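Local coordinates for protein similarities with probable monooxygenase (Photorhabdus luminescens, PDB 4HB9) that binds flavin-adenine dinucleotide and is probably a flavin-dependent monooxygenase of the aromatic-ring hydroxylase type, at residues A[38-43]-A[110-115]; A[106-111]-A[224-229]; A[187-192]-A[241-246]. All blocks are in the same frame, centred on the assembly; numbering follows the deposited sequence.

Contact 1: residues A[38-43]-A[110-115]. With FAD (flavin-adenine dinucleotide), chain B; EDO (1,2-ethanediol), chain L.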
loop_
_atom_site.group_PDB
_atom_site.type_symbol
_atom_site.label_atom_id
_atom_site.label_comp_id
_atom_site.label_asym_id
_atom_site.label_seq_id
_atom_site.Cartn_x
_atom_site.Cartn_y
_atom_site.Cartn_z
ATOM N N SER A 38 12.521 -5.287 13.258
ATOM C CA SER A 38 13.921 -5.655 13.014
ATOM C C SER A 38 14.405 -5.075 11.688
ATOM O O SER A 38 15.538 -4.586 11.581
ATOM C CB SER A 38 14.093 -7.179 13.004
ATOM O OG SER A 38 14.380 -7.658 14.303
ATOM N N ILE A 39 13.536 -5.140 10.687
ATOM C CA ILE A 39 13.856 -4.709 9.347
ATOM C C ILE A 39 12.914 -3.566 8.979
ATOM O O ILE A 39 11.739 -3.587 9.326
ATOM C CB ILE A 39 13.658 -5.862 8.348
ATOM C CG1 ILE A 39 14.272 -7.170 8.874
ATOM C CG2 ILE A 39 14.250 -5.513 6.993
ATOM C CD1 ILE A 39 15.771 -7.123 9.087
ATOM N N LEU A 40 13.429 -2.567 8.281
ATOM C CA LEU A 40 12.577 -1.485 7.801
ATOM C C LEU A 40 12.063 -1.851 6.414
ATOM O O LEU A 40 12.745 -2.546 5.670
ATOM C CB LEU A 40 13.368 -0.191 7.737
ATOM C CG LEU A 40 14.057 0.250 9.019
ATOM C CD1 LEU A 40 14.830 1.514 8.731
ATOM C CD2 LEU A 40 13.080 0.430 10.173
ATOM N N PRO A 41 10.855 -1.387 6.054
ATOM C CA PRO A 41 10.474 -1.475 4.653
ATOM C C PRO A 41 11.443 -0.663 3.768
ATOM O O PRO A 41 11.903 0.408 4.166
ATOM C CB PRO A 41 9.074 -0.841 4.628
ATOM C CG PRO A 41 9.067 0.080 5.797
ATOM C CD PRO A 41 9.847 -0.656 6.851
ATOM N N GLY A 42 11.708 -1.155 2.567
ATOM C CA GLY A 42 12.689 -0.543 1.672
ATOM C C GLY A 42 12.126 0.409 0.645
ATOM O O GLY A 42 12.862 0.904 -0.229
ATOM N N TYR A 43 10.827 0.677 0.726
ATOM C CA TYR A 43 10.163 1.407 -0.325
ATOM C C TYR A 43 9.487 2.681 0.115
ATOM O O TYR A 43 9.333 2.964 1.298
ATOM C CB TYR A 43 9.176 0.495 -1.053
ATOM C CG TYR A 43 8.058 -0.079 -0.177
ATOM C CD1 TYR A 43 8.252 -1.263 0.542
ATOM C CD2 TYR A 43 6.832 0.549 -0.087
ATOM C CE1 TYR A 43 7.248 -1.802 1.330
ATOM C CE2 TYR A 43 5.811 0.016 0.690
ATOM C CZ TYR A 43 6.017 -1.160 1.378
ATOM O OH TYR A 43 5.010 -1.670 2.137
ATOM N N SER A 110 8.969 8.026 2.492
ATOM C CA SER A 110 9.318 6.635 2.700
ATOM C C SER A 110 8.200 5.993 3.504
ATOM O O SER A 110 7.534 6.662 4.294
ATOM C CB SER A 110 10.653 6.469 3.440
ATOM O OG SER A 110 10.574 7.000 4.747
ATOM N N ARG A 111 7.989 4.701 3.293
ATOM C CA ARG A 111 7.062 3.962 4.156
ATOM C C ARG A 111 7.480 4.043 5.613
ATOM O O ARG A 111 6.630 4.251 6.497
ATOM C CB ARG A 111 6.902 2.513 3.734
ATOM C CG ARG A 111 5.921 1.808 4.665
ATOM C CD ARG A 111 5.488 0.435 4.216
ATOM N NE ARG A 111 4.510 -0.109 5.163
ATOM C CZ ARG A 111 3.204 -0.281 4.919
ATOM N NH1 ARG A 111 2.686 0.020 3.746
ATOM N NH2 ARG A 111 2.413 -0.747 5.880
ATOM N N THR A 112 8.777 3.932 5.889
ATOM C CA THR A 112 9.239 3.974 7.290
ATOM C C THR A 112 8.901 5.318 7.969
ATOM O O THR A 112 8.363 5.329 9.065
ATOM C CB THR A 112 10.722 3.599 7.479
ATOM O OG1 THR A 112 11.056 3.677 8.876
ATOM C CG2 THR A 112 11.646 4.533 6.714
ATOM N N GLU A 113 9.143 6.445 7.304
ATOM C CA GLU A 113 8.779 7.733 7.892
ATOM C C GLU A 113 7.282 7.899 8.078
ATOM O O GLU A 113 6.854 8.444 9.075
ATOM C CB GLU A 113 9.295 8.911 7.053
ATOM C CG GLU A 113 10.814 9.123 7.078
ATOM C CD GLU A 113 11.245 10.011 5.904
ATOM O OE1 GLU A 113 11.035 9.600 4.732
ATOM O OE2 GLU A 113 11.652 11.171 6.152
ATOM N N LEU A 114 6.507 7.496 7.080
ATOM C CA LEU A 114 5.076 7.612 7.145
ATOM C C LEU A 114 4.553 6.823 8.340
ATOM O O LEU A 114 3.717 7.349 9.114
ATOM C CB LEU A 114 4.418 7.160 5.853
ATOM C CG LEU A 114 2.900 7.249 5.788
ATOM C CD1 LEU A 114 2.410 8.661 6.019
ATOM C CD2 LEU A 114 2.421 6.725 4.455
ATOM N N LYS A 115 5.063 5.608 8.534
ATOM C CA LYS A 115 4.625 4.790 9.699
ATOM C C LYS A 115 4.997 5.420 11.047
ATOM O O LYS A 115 4.202 5.418 11.985
ATOM C CB LYS A 115 5.155 3.362 9.635
ATOM C CG LYS A 115 4.448 2.469 8.617
ATOM C CD LYS A 115 2.929 2.359 8.793
ATOM C CE LYS A 115 2.472 1.894 10.187
ATOM N NZ LYS A 115 3.165 0.646 10.604
HETATM P PA FAD B . -0.967 -2.606 5.928
HETATM O O1A FAD B . -0.422 -1.203 5.869
HETATM O O2A FAD B . -0.338 -3.801 5.296
HETATM O O5B FAD B . -1.262 -2.950 7.463
HETATM C C5B FAD B . -1.766 -4.207 7.874
HETATM C C4B FAD B . -1.371 -4.333 9.332
HETATM O O4B FAD B . -2.093 -5.435 9.911
HETATM C C3B FAD B . 0.133 -4.593 9.542
HETATM O O3B FAD B . 0.672 -3.766 10.574
HETATM C C2B FAD B . 0.152 -6.061 9.920
HETATM O O2B FAD B . 1.236 -6.463 10.738
HETATM C C1B FAD B . -1.179 -6.190 10.675
HETATM N N9A FAD B . -1.732 -7.542 10.777
HETATM C C8A FAD B . -1.861 -8.463 9.785
HETATM N N7A FAD B . -2.491 -9.584 10.240
HETATM C C5A FAD B . -2.754 -9.364 11.546
HETATM C C6A FAD B . -3.391 -10.159 12.613
HETATM N N6A FAD B . -3.817 -11.403 12.291
HETATM N N1A FAD B . -3.479 -9.623 13.848
HETATM C C2A FAD B . -3.043 -8.368 14.104
HETATM N N3A FAD B . -2.453 -7.579 13.185
HETATM C C4A FAD B . -2.287 -8.027 11.897
HETATM N N1 FAD B . 0.325 2.607 -2.057
HETATM C C2 FAD B . 0.118 3.863 -2.514
HETATM O O2 FAD B . -1.012 4.446 -2.368
HETATM N N3 FAD B . 1.114 4.531 -3.127
HETATM C C4 FAD B . 2.324 4.025 -3.383
HETATM O O4 FAD B . 3.195 4.720 -3.972
HETATM C C4X FAD B . 2.610 2.652 -2.956
HETATM N N5 FAD B . 3.821 2.060 -3.161
HETATM C C5X FAD B . 4.024 0.787 -2.752
HETATM C C6 FAD B . 5.244 0.160 -2.976
HETATM C C7 FAD B . 5.479 -1.151 -2.555
HETATM C C7M FAD B . 6.812 -1.834 -2.798
HETATM C C8 FAD B . 4.409 -1.896 -1.869
HETATM C C8M FAD B . 4.636 -3.313 -1.390
HETATM C C9 FAD B . 3.185 -1.274 -1.642
HETATM C C9A FAD B . 2.939 0.036 -2.050
HETATM N N10 FAD B . 1.692 0.660 -1.819
HETATM C C10 FAD B . 1.493 1.961 -2.265
HETATM C "C1'" FAD B . 0.563 -0.043 -1.176
HETATM C "C2'" FAD B . 0.463 0.227 0.324
HETATM O "O2'" FAD B . 1.711 0.024 0.964
HETATM C "C3'" FAD B . -0.575 -0.717 0.928
HETATM O "O3'" FAD B . -1.708 -0.764 0.062
HETATM C "C4'" FAD B . -1.018 -0.219 2.296
HETATM O "O4'" FAD B . -0.021 -0.584 3.231
HETATM C "C5'" FAD B . -2.338 -0.821 2.732
HETATM O "O5'" FAD B . -2.637 -0.287 4.005
HETATM P P FAD B . -3.369 -1.254 5.064
HETATM O O1P FAD B . -3.448 -0.426 6.325
HETATM O O2P FAD B . -4.616 -1.812 4.431
HETATM O O3P FAD B . -2.443 -2.543 5.300
HETATM C C1 EDO L . 4.391 -2.132 12.592
HETATM O O1 EDO L . 3.126 -1.674 13.074
HETATM C C2 EDO L . 4.201 -3.541 12.077
HETATM O O2 EDO L . 3.385 -3.540 10.898
HETATM O O HOH W 1 10.522 2.853 3.762
#
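Arg111 N, in the first turn of helix 111-119, donates to Tyr43 O at 3.0 Å, tying the loop 38-43 to the start of the helix. A water continues this link: it gives protons to Pro41 O and Tyr43 O and accepts one from Thr112 N. The side chain of Arg111 is extended, with CG anti to the backbone N (chi1 180°), and runs alongside the Tyr43 ring. Its CD comes 3.0 Å from Tyr43 OH, while CB lies over the rim of one ring face. The opposite face of Tyr43 covers the dimethylbenzene end of the flavin, CD2 standing 3.3 Å from FAD C7. Pro41 crosses the arginine chain at about a right angle, its CG 3.8 Å from Arg111 CG, and Leu40 CD2 reaches Thr112 OG1. Ser110 and Glu113 form a capping box: Ser110 OG accepts from Glu113 N and donates to Glu113 OE1 at 2.6 Å. Two nearly straight bonds fix the guanidinium on the cofactor, Arg111 NH1 to FAD O4' at 2.8 Å (173° at the hydrogen) and NH2 to FAD O1A at 2.9 Å. Gripping ribityl and phosphate together, this cation would offset some of the pyrophosphate's negative charge.

Contact 2: residues A[106-111]-A[224-229]; sequences RLSISR and MWRAPV. With FAD (flavin-adenine dinucleotide), chain B.
Arg226 presents its carbonyl to the end of strand 106-110, where Ser110 CA makes a CA-H...O contact of 3.1 Å with Arg226 O. The two strands run roughly parallel, their axes 27° apart and 5.1 Å at closest approach, yet no direct hydrogen bond joins them. A water does so instead, accepting from Arg226 N at 2.9 Å, donating to Ile109 O, and pairing with Ser108 OG at 2.7 Å. The hydroxyl of Ser108 is swung opposite its own amide nitrogen (chi1 175°), which brings it to the same water and within 4.2 Å of Arg226 CG. From the other strand, Arg226 sets CG beside its amide nitrogen (chi1 -76°). Its CB and CG thus lie along Ser110 and Ser108, before the chain bends at chi3 and carries the guanidinium away from this strand. Ser110 meets its neighbours with carbon: CB is 3.9 Å from Ala227 CA and approaches the Pro228 ring, while its hydroxyl is turned to Glu113. Trp225 adds little to the strand contact; its six-membered ring meets the flavin methyl obliquely, CZ2 being 3.9 Å from FAD C7M. Met224, a selenomethionine, offers its carbonyl oxygen to His46 NE2. Strand 106-110 is the middle of a three-stranded antiparallel sheet, and strand 218-228 belongs to the large mixed sheet, so a water-bridged seam joins two sheets beside the isoalloxazine, consistent with the fold of flavin-dependent aromatic-ring hydroxylases, where a large mixed sheet lies next to the flavin ring.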
loop_
_atom_site.group_PDB
_atom_site.type_symbol
_atom_site.label_atom_id
_atom_site.label_comp_id
_atom_site.label_asym_id
_atom_site.label_seq_id
_atom_site.Cartn_x
_atom_site.Cartn_y
_atom_site.Cartn_z
ATOM N N ARG A 106 2.179 14.745 -6.767
ATOM C CA ARG A 106 1.951 13.946 -5.565
ATOM C C ARG A 106 2.983 14.247 -4.475
ATOM O O ARG A 106 3.937 15.003 -4.703
ATOM C CB ARG A 106 1.969 12.467 -5.947
ATOM C CG ARG A 106 0.642 12.006 -6.543
ATOM C CD ARG A 106 0.808 10.959 -7.625
ATOM N NE ARG A 106 -0.486 10.412 -8.042
ATOM C CZ ARG A 106 -1.399 11.061 -8.773
ATOM N NH1 ARG A 106 -1.197 12.310 -9.184
ATOM N NH2 ARG A 106 -2.543 10.457 -9.090
ATOM N N LEU A 107 2.791 13.641 -3.303
ATOM C CA LEU A 107 3.740 13.733 -2.215
ATOM C C LEU A 107 4.442 12.398 -2.030
ATOM O O LEU A 107 3.799 11.357 -1.925
ATOM C CB LEU A 107 3.022 14.149 -0.942
ATOM C CG LEU A 107 2.469 15.573 -1.033
ATOM C CD1 LEU A 107 1.442 15.830 0.059
ATOM C CD2 LEU A 107 3.607 16.563 -0.936
ATOM N N SER A 108 5.753 12.445 -1.958
ATOM C CA SER A 108 6.571 11.260 -1.894
ATOM C C SER A 108 7.192 11.171 -0.510
ATOM O O SER A 108 7.732 12.140 -0.010
ATOM C CB SER A 108 7.632 11.310 -3.004
ATOM O OG SER A 108 8.526 10.223 -2.897
ATOM N N ILE A 109 7.044 10.021 0.138
ATOM C CA ILE A 109 7.600 9.799 1.471
ATOM C C ILE A 109 8.031 8.333 1.594
ATOM O O ILE A 109 7.543 7.477 0.856
ATOM C CB ILE A 109 6.570 10.205 2.553
ATOM C CG1 ILE A 109 7.207 10.218 3.956
ATOM C CG2 ILE A 109 5.318 9.348 2.412
ATOM C CD1 ILE A 109 6.353 10.859 5.046
ATOM N N SER A 110 8.969 8.026 2.492
ATOM C CA SER A 110 9.318 6.635 2.700
ATOM C C SER A 110 8.200 5.993 3.504
ATOM O O SER A 110 7.534 6.662 4.294
ATOM C CB SER A 110 10.653 6.469 3.440
ATOM O OG SER A 110 10.574 7.000 4.747
ATOM N N ARG A 111 7.989 4.701 3.293
ATOM C CA ARG A 111 7.062 3.962 4.156
ATOM C C ARG A 111 7.480 4.043 5.613
ATOM O O ARG A 111 6.630 4.251 6.497
ATOM C CB ARG A 111 6.902 2.513 3.734
ATOM C CG ARG A 111 5.921 1.808 4.665
ATOM C CD ARG A 111 5.488 0.435 4.216
ATOM N NE ARG A 111 4.510 -0.109 5.163
ATOM C CZ ARG A 111 3.204 -0.281 4.919
ATOM N NH1 ARG A 111 2.686 0.020 3.746
ATOM N NH2 ARG A 111 2.413 -0.747 5.880
HETATM N N MSE A 224 10.492 7.250 -8.784
HETATM C CA MSE A 224 11.383 7.509 -7.660
HETATM C C MSE A 224 10.723 7.271 -6.339
HETATM O O MSE A 224 9.515 7.490 -6.191
HETATM C CB MSE A 224 11.854 8.964 -7.744
HETATM C CG MSE A 224 13.074 9.034 -8.671
HETATM SE SE MSE A 224 13.866 10.835 -8.711
HETATM C CE MSE A 224 14.362 10.943 -6.823
ATOM N N TRP A 225 11.506 6.794 -5.384
ATOM C CA TRP A 225 11.077 6.650 -4.005
ATOM C C TRP A 225 12.022 7.412 -3.079
ATOM O O TRP A 225 13.219 7.502 -3.324
ATOM C CB TRP A 225 11.165 5.211 -3.560
ATOM C CG TRP A 225 10.091 4.271 -4.016
ATOM C CD1 TRP A 225 8.819 4.563 -4.388
ATOM C CD2 TRP A 225 10.218 2.840 -4.088
ATOM N NE1 TRP A 225 8.151 3.391 -4.722
ATOM C CE2 TRP A 225 8.995 2.330 -4.546
ATOM C CE3 TRP A 225 11.262 1.952 -3.835
ATOM C CZ2 TRP A 225 8.792 0.964 -4.746
ATOM C CZ3 TRP A 225 11.042 0.594 -4.007
ATOM C CH2 TRP A 225 9.828 0.124 -4.452
ATOM N N ARG A 226 11.478 7.866 -1.966
ATOM C CA ARG A 226 12.277 8.159 -0.800
ATOM C C ARG A 226 12.270 6.913 0.077
ATOM O O ARG A 226 11.223 6.326 0.318
ATOM C CB ARG A 226 11.746 9.417 -0.126
ATOM C CG ARG A 226 12.214 10.607 -0.961
ATOM C CD ARG A 226 11.913 11.913 -0.360
ATOM N NE ARG A 226 12.597 12.166 0.903
ATOM C CZ ARG A 226 13.800 12.723 1.026
ATOM N NH1 ARG A 226 14.532 13.002 -0.052
ATOM N NH2 ARG A 226 14.281 12.972 2.240
ATOM N N ALA A 227 13.441 6.456 0.478
ATOM C CA ALA A 227 13.559 5.185 1.176
ATOM C C ALA A 227 14.840 5.118 1.990
ATOM O O ALA A 227 15.773 5.847 1.723
ATOM C CB ALA A 227 13.511 4.045 0.169
ATOM N N PRO A 228 14.896 4.230 2.973
ATOM C CA PRO A 228 16.098 4.114 3.771
ATOM C C PRO A 228 17.278 3.434 3.038
ATOM O O PRO A 228 17.106 2.459 2.320
ATOM C CB PRO A 228 15.646 3.318 4.987
ATOM C CG PRO A 228 14.379 2.646 4.604
ATOM C CD PRO A 228 13.815 3.329 3.410
ATOM N N VAL A 229 18.467 3.980 3.239
ATOM C CA VAL A 229 19.697 3.436 2.668
ATOM C C VAL A 229 19.935 2.048 3.253
ATOM O O VAL A 229 20.182 1.108 2.525
ATOM C CB VAL A 229 20.903 4.346 2.963
ATOM C CG1 VAL A 229 22.225 3.686 2.549
ATOM C CG2 VAL A 229 20.729 5.669 2.265
HETATM P PA FAD B . -0.967 -2.606 5.928
HETATM O O1A FAD B . -0.422 -1.203 5.869
HETATM O O2A FAD B . -0.338 -3.801 5.296
HETATM O O5B FAD B . -1.262 -2.950 7.463
HETATM C C5B FAD B . -1.766 -4.207 7.874
HETATM C C4B FAD B . -1.371 -4.333 9.332
HETATM O O4B FAD B . -2.093 -5.435 9.911
HETATM C C3B FAD B . 0.133 -4.593 9.542
HETATM O O3B FAD B . 0.672 -3.766 10.574
HETATM C C2B FAD B . 0.152 -6.061 9.920
HETATM O O2B FAD B . 1.236 -6.463 10.738
HETATM C C1B FAD B . -1.179 -6.190 10.675
HETATM N N9A FAD B . -1.732 -7.542 10.777
HETATM C C8A FAD B . -1.861 -8.463 9.785
HETATM N N7A FAD B . -2.491 -9.584 10.240
HETATM C C5A FAD B . -2.754 -9.364 11.546
HETATM C C6A FAD B . -3.391 -10.159 12.613
HETATM N N6A FAD B . -3.817 -11.403 12.291
HETATM N N1A FAD B . -3.479 -9.623 13.848
HETATM C C2A FAD B . -3.043 -8.368 14.104
HETATM N N3A FAD B . -2.453 -7.579 13.185
HETATM C C4A FAD B . -2.287 -8.027 11.897
HETATM N N1 FAD B . 0.325 2.607 -2.057
HETATM C C2 FAD B . 0.118 3.863 -2.514
HETATM O O2 FAD B . -1.012 4.446 -2.368
HETATM N N3 FAD B . 1.114 4.531 -3.127
HETATM C C4 FAD B . 2.324 4.025 -3.383
HETATM O O4 FAD B . 3.195 4.720 -3.972
HETATM C C4X FAD B . 2.610 2.652 -2.956
HETATM N N5 FAD B . 3.821 2.060 -3.161
HETATM C C5X FAD B . 4.024 0.787 -2.752
HETATM C C6 FAD B . 5.244 0.160 -2.976
HETATM C C7 FAD B . 5.479 -1.151 -2.555
HETATM C C7M FAD B . 6.812 -1.834 -2.798
HETATM C C8 FAD B . 4.409 -1.896 -1.869
HETATM C C8M FAD B . 4.636 -3.313 -1.390
HETATM C C9 FAD B . 3.185 -1.274 -1.642
HETATM C C9A FAD B . 2.939 0.036 -2.050
HETATM N N10 FAD B . 1.692 0.660 -1.819
HETATM C C10 FAD B . 1.493 1.961 -2.265
HETATM C "C1'" FAD B . 0.563 -0.043 -1.176
HETATM C "C2'" FAD B . 0.463 0.227 0.324
HETATM O "O2'" FAD B . 1.711 0.024 0.964
HETATM C "C3'" FAD B . -0.575 -0.717 0.928
HETATM O "O3'" FAD B . -1.708 -0.764 0.062
HETATM C "C4'" FAD B . -1.018 -0.219 2.296
HETATM O "O4'" FAD B . -0.021 -0.584 3.231
HETATM C "C5'" FAD B . -2.338 -0.821 2.732
HETATM O "O5'" FAD B . -2.637 -0.287 4.005
HETATM P P FAD B . -3.369 -1.254 5.064
HETATM O O1P FAD B . -3.448 -0.426 6.325
HETATM O O2P FAD B . -4.616 -1.812 4.431
HETATM O O3P FAD B . -2.443 -2.543 5.300
HETATM O O HOH W 2 8.535 7.713 -1.962
#

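Contact 3: residues A[187-192]-A[241-246]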
loop_
_atom_site.group_PDB
_atom_site.type_symbol
_atom_site.label_atom_id
_atom_site.label_comp_id
_atom_site.label_asym_id
_atom_site.label_seq_id
_atom_site.Cartn_x
_atom_site.Cartn_y
_atom_site.Cartn_z
ATOM N N ILE A 187 10.404 -5.733 -9.187
ATOM C CA ILE A 187 10.596 -4.357 -8.731
ATOM C C ILE A 187 11.984 -4.246 -8.098
ATOM O O ILE A 187 12.340 -5.051 -7.229
ATOM C CB ILE A 187 9.555 -3.982 -7.668
ATOM C CG1 ILE A 187 8.128 -4.224 -8.187
ATOM C CG2 ILE A 187 9.721 -2.519 -7.228
ATOM C CD1 ILE A 187 7.024 -3.961 -7.169
ATOM N N GLY A 188 12.769 -3.271 -8.541
ATOM C CA GLY A 188 14.064 -2.991 -7.913
ATOM C C GLY A 188 14.237 -1.513 -7.630
ATOM O O GLY A 188 13.490 -0.678 -8.152
ATOM N N ARG A 189 15.220 -1.192 -6.794
ATOM C CA ARG A 189 15.547 0.185 -6.499
ATOM C C ARG A 189 17.031 0.386 -6.645
ATOM O O ARG A 189 17.821 -0.520 -6.378
ATOM C CB ARG A 189 15.108 0.561 -5.077
ATOM C CG ARG A 189 15.857 -0.180 -3.969
ATOM C CD ARG A 189 15.401 0.190 -2.564
ATOM N NE ARG A 189 16.514 -0.031 -1.616
ATOM C CZ ARG A 189 16.637 0.531 -0.411
ATOM N NH1 ARG A 189 15.686 1.300 0.090
ATOM N NH2 ARG A 189 17.739 0.318 0.325
ATOM N N ALA A 190 17.407 1.598 -7.020
ATOM C CA ALA A 190 18.810 1.968 -7.098
ATOM C C ALA A 190 19.025 3.315 -6.447
ATOM O O ALA A 190 18.380 4.286 -6.821
ATOM C CB ALA A 190 19.242 2.009 -8.547
ATOM N N ARG A 191 19.951 3.379 -5.497
ATOM C CA ARG A 191 20.246 4.635 -4.803
ATOM C C ARG A 191 20.810 5.693 -5.755
ATOM O O ARG A 191 21.742 5.419 -6.539
ATOM C CB ARG A 191 21.215 4.376 -3.680
ATOM C CG ARG A 191 21.460 5.590 -2.823
ATOM C CD ARG A 191 22.277 5.235 -1.603
ATOM N NE ARG A 191 22.537 6.434 -0.832
ATOM C CZ ARG A 191 23.452 6.521 0.127
ATOM N NH1 ARG A 191 24.205 5.478 0.443
ATOM N NH2 ARG A 191 23.617 7.661 0.772
ATOM N N LEU A 192 20.253 6.894 -5.711
ATOM C CA LEU A 192 20.732 7.986 -6.558
ATOM C C LEU A 192 21.917 8.657 -5.906
ATOM O O LEU A 192 21.800 9.740 -5.320
ATOM C CB LEU A 192 19.659 9.028 -6.834
ATOM C CG LEU A 192 18.793 8.672 -8.026
ATOM C CD1 LEU A 192 17.599 9.612 -8.147
ATOM C CD2 LEU A 192 19.622 8.700 -9.312
ATOM N N ASP A 241 17.156 8.525 1.515
ATOM C CA ASP A 241 17.714 9.069 0.277
ATOM C C ASP A 241 16.747 8.808 -0.867
ATOM O O ASP A 241 15.728 8.098 -0.702
ATOM C CB ASP A 241 19.079 8.437 -0.001
ATOM C CG ASP A 241 20.010 9.319 -0.873
ATOM O OD1 ASP A 241 19.626 10.419 -1.344
ATOM O OD2 ASP A 241 21.138 8.851 -1.117
ATOM N N ASN A 242 17.065 9.409 -2.005
ATOM C CA ASN A 242 16.358 9.203 -3.251
ATOM C C ASN A 242 16.820 7.921 -3.931
ATOM O O ASN A 242 18.035 7.646 -4.025
ATOM C CB ASN A 242 16.595 10.394 -4.201
ATOM C CG ASN A 242 16.216 11.729 -3.586
ATOM O OD1 ASN A 242 17.067 12.605 -3.391
ATOM N ND2 ASN A 242 14.954 11.899 -3.287
ATOM N N PHE A 243 15.839 7.140 -4.391
ATOM C CA PHE A 243 16.081 5.921 -5.126
ATOM C C PHE A 243 15.304 5.991 -6.424
ATOM O O PHE A 243 14.136 6.423 -6.422
ATOM C CB PHE A 243 15.598 4.697 -4.330
ATOM C CG PHE A 243 16.530 4.292 -3.231
ATOM C CD1 PHE A 243 17.417 3.242 -3.403
ATOM C CD2 PHE A 243 16.521 4.967 -2.019
ATOM C CE1 PHE A 243 18.297 2.877 -2.405
ATOM C CE2 PHE A 243 17.433 4.630 -1.025
ATOM C CZ PHE A 243 18.296 3.562 -1.213
ATOM N N ILE A 244 15.926 5.540 -7.517
ATOM C CA ILE A 244 15.159 5.234 -8.716
ATOM C C ILE A 244 14.506 3.880 -8.466
ATOM O O ILE A 244 15.139 2.948 -7.954
ATOM C CB ILE A 244 16.023 5.225 -9.999
ATOM C CG1 ILE A 244 16.612 6.612 -10.212
ATOM C CG2 ILE A 244 15.194 4.795 -11.206
ATOM C CD1 ILE A 244 17.433 6.781 -11.475
ATOM N N VAL A 245 13.229 3.788 -8.776
ATOM C CA VAL A 245 12.547 2.529 -8.702
ATOM C C VAL A 245 12.230 2.121 -10.117
ATOM O O VAL A 245 11.767 2.938 -10.917
ATOM C CB VAL A 245 11.288 2.548 -7.787
ATOM C CG1 VAL A 245 10.363 3.734 -8.029
ATOM C CG2 VAL A 245 10.507 1.239 -7.928
ATOM N N TRP A 246 12.479 0.859 -10.426
ATOM C CA TRP A 246 12.048 0.288 -11.718
ATOM C C TRP A 246 11.142 -0.913 -11.504
ATOM O O TRP A 246 11.286 -1.679 -10.526
ATOM C CB TRP A 246 13.232 -0.062 -12.604
ATOM C CG TRP A 246 14.241 -0.985 -12.001
ATOM C CD1 TRP A 246 15.373 -0.626 -11.331
ATOM C CD2 TRP A 246 14.201 -2.420 -11.970
ATOM N NE1 TRP A 246 16.045 -1.732 -10.902
ATOM C CE2 TRP A 246 15.358 -2.852 -11.276
ATOM C CE3 TRP A 246 13.317 -3.374 -12.463
ATOM C CZ2 TRP A 246 15.653 -4.184 -11.084
ATOM C CZ3 TRP A 246 13.596 -4.703 -12.248
ATOM C CH2 TRP A 246 14.754 -5.102 -11.560
HETATM O O HOH W 3 22.840 10.174 -2.529
HETATM O O HOH W 4 19.895 11.592 -4.208
#
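Phe243 lies flat against the guanidinium of Arg189, the two planes 17° apart and their centres separated by 3.9 Å in an off-centre cation-pi stack. Phe243 CE1 stands over the middle of the guanidinium. Arg189 reaches this position with CG between the backbone N and the carbonyl carbon (chi1 66°) and an extended chain beyond, so that its aliphatic part also runs past Phe243 CD1. Over the opposite face comes the aliphatic chain of Arg191, its CG above the ring and CB 3.5 Å from Phe243 CE1; the ring thus has a guanidinium on one face and methylenes on the other. Arg191 continues to Asp241, where NE gives a nearly straight salt-bridge bond of 2.8 Å to OD2. That oxygen lies in the guanidinium plane and uses its anti lone pair, with a weaker second bond from NH2; the carboxylate itself is turned steeply, 79° from the guanidinium. A water joins Asp241 OD2 to Leu192 O. Just past the strand end, Leu192 crosses Ile244 at about a right angle, CD2 3.6 Å from Ile244 CD1. Farther along, Trp246 folds its indole over Gly188, making a CH-pi contact with CA 3.9 Å from the five-membered ring's centroid. Paired backbone bonds at Gly188-Trp246 and Ala190-Ile244, followed by Leu192 N to Asn242 O, give a regular antiparallel ladder. Arg189 is also held by a salt bridge to Asp290 and by the carbonyls of Gly42 and Pro228, and Trp246 NE1 by Ser289. Within the mixed sheet, strand 240-251 runs between 218-228 and 179-191; helix 280-287 covers Ala190, Ile244 and Trp246 through Leu285, and helix 194-199 packs on Ala190 and Leu192.

Overall arrangement
Contacts 1 and 2 share Ser110 and Arg111, where strand 106-110 passes into helix 111-119; their centres are about 9 Å apart and both touch the FAD. Tyr43 CB of contact 1 packs 3.5 Å from Trp225 CH2 of contact 2, grouping the two aromatic side chains near the flavin's dimethylbenzene end. Contact 3, its centre about 10 Å from that of contact 2, continues the mixed sheet to which strand 218-228 of contact 2 belongs, Trp225 N lying 2.9 Å from Phe243 O. Arg189 links all three: its NH1 is 2.9 Å from Gly42 O and also 2.9 Å from Pro228 O. Contact 3 stays farther from the cofactor, the side chain of Ile187 coming within about 5 Å of FAD.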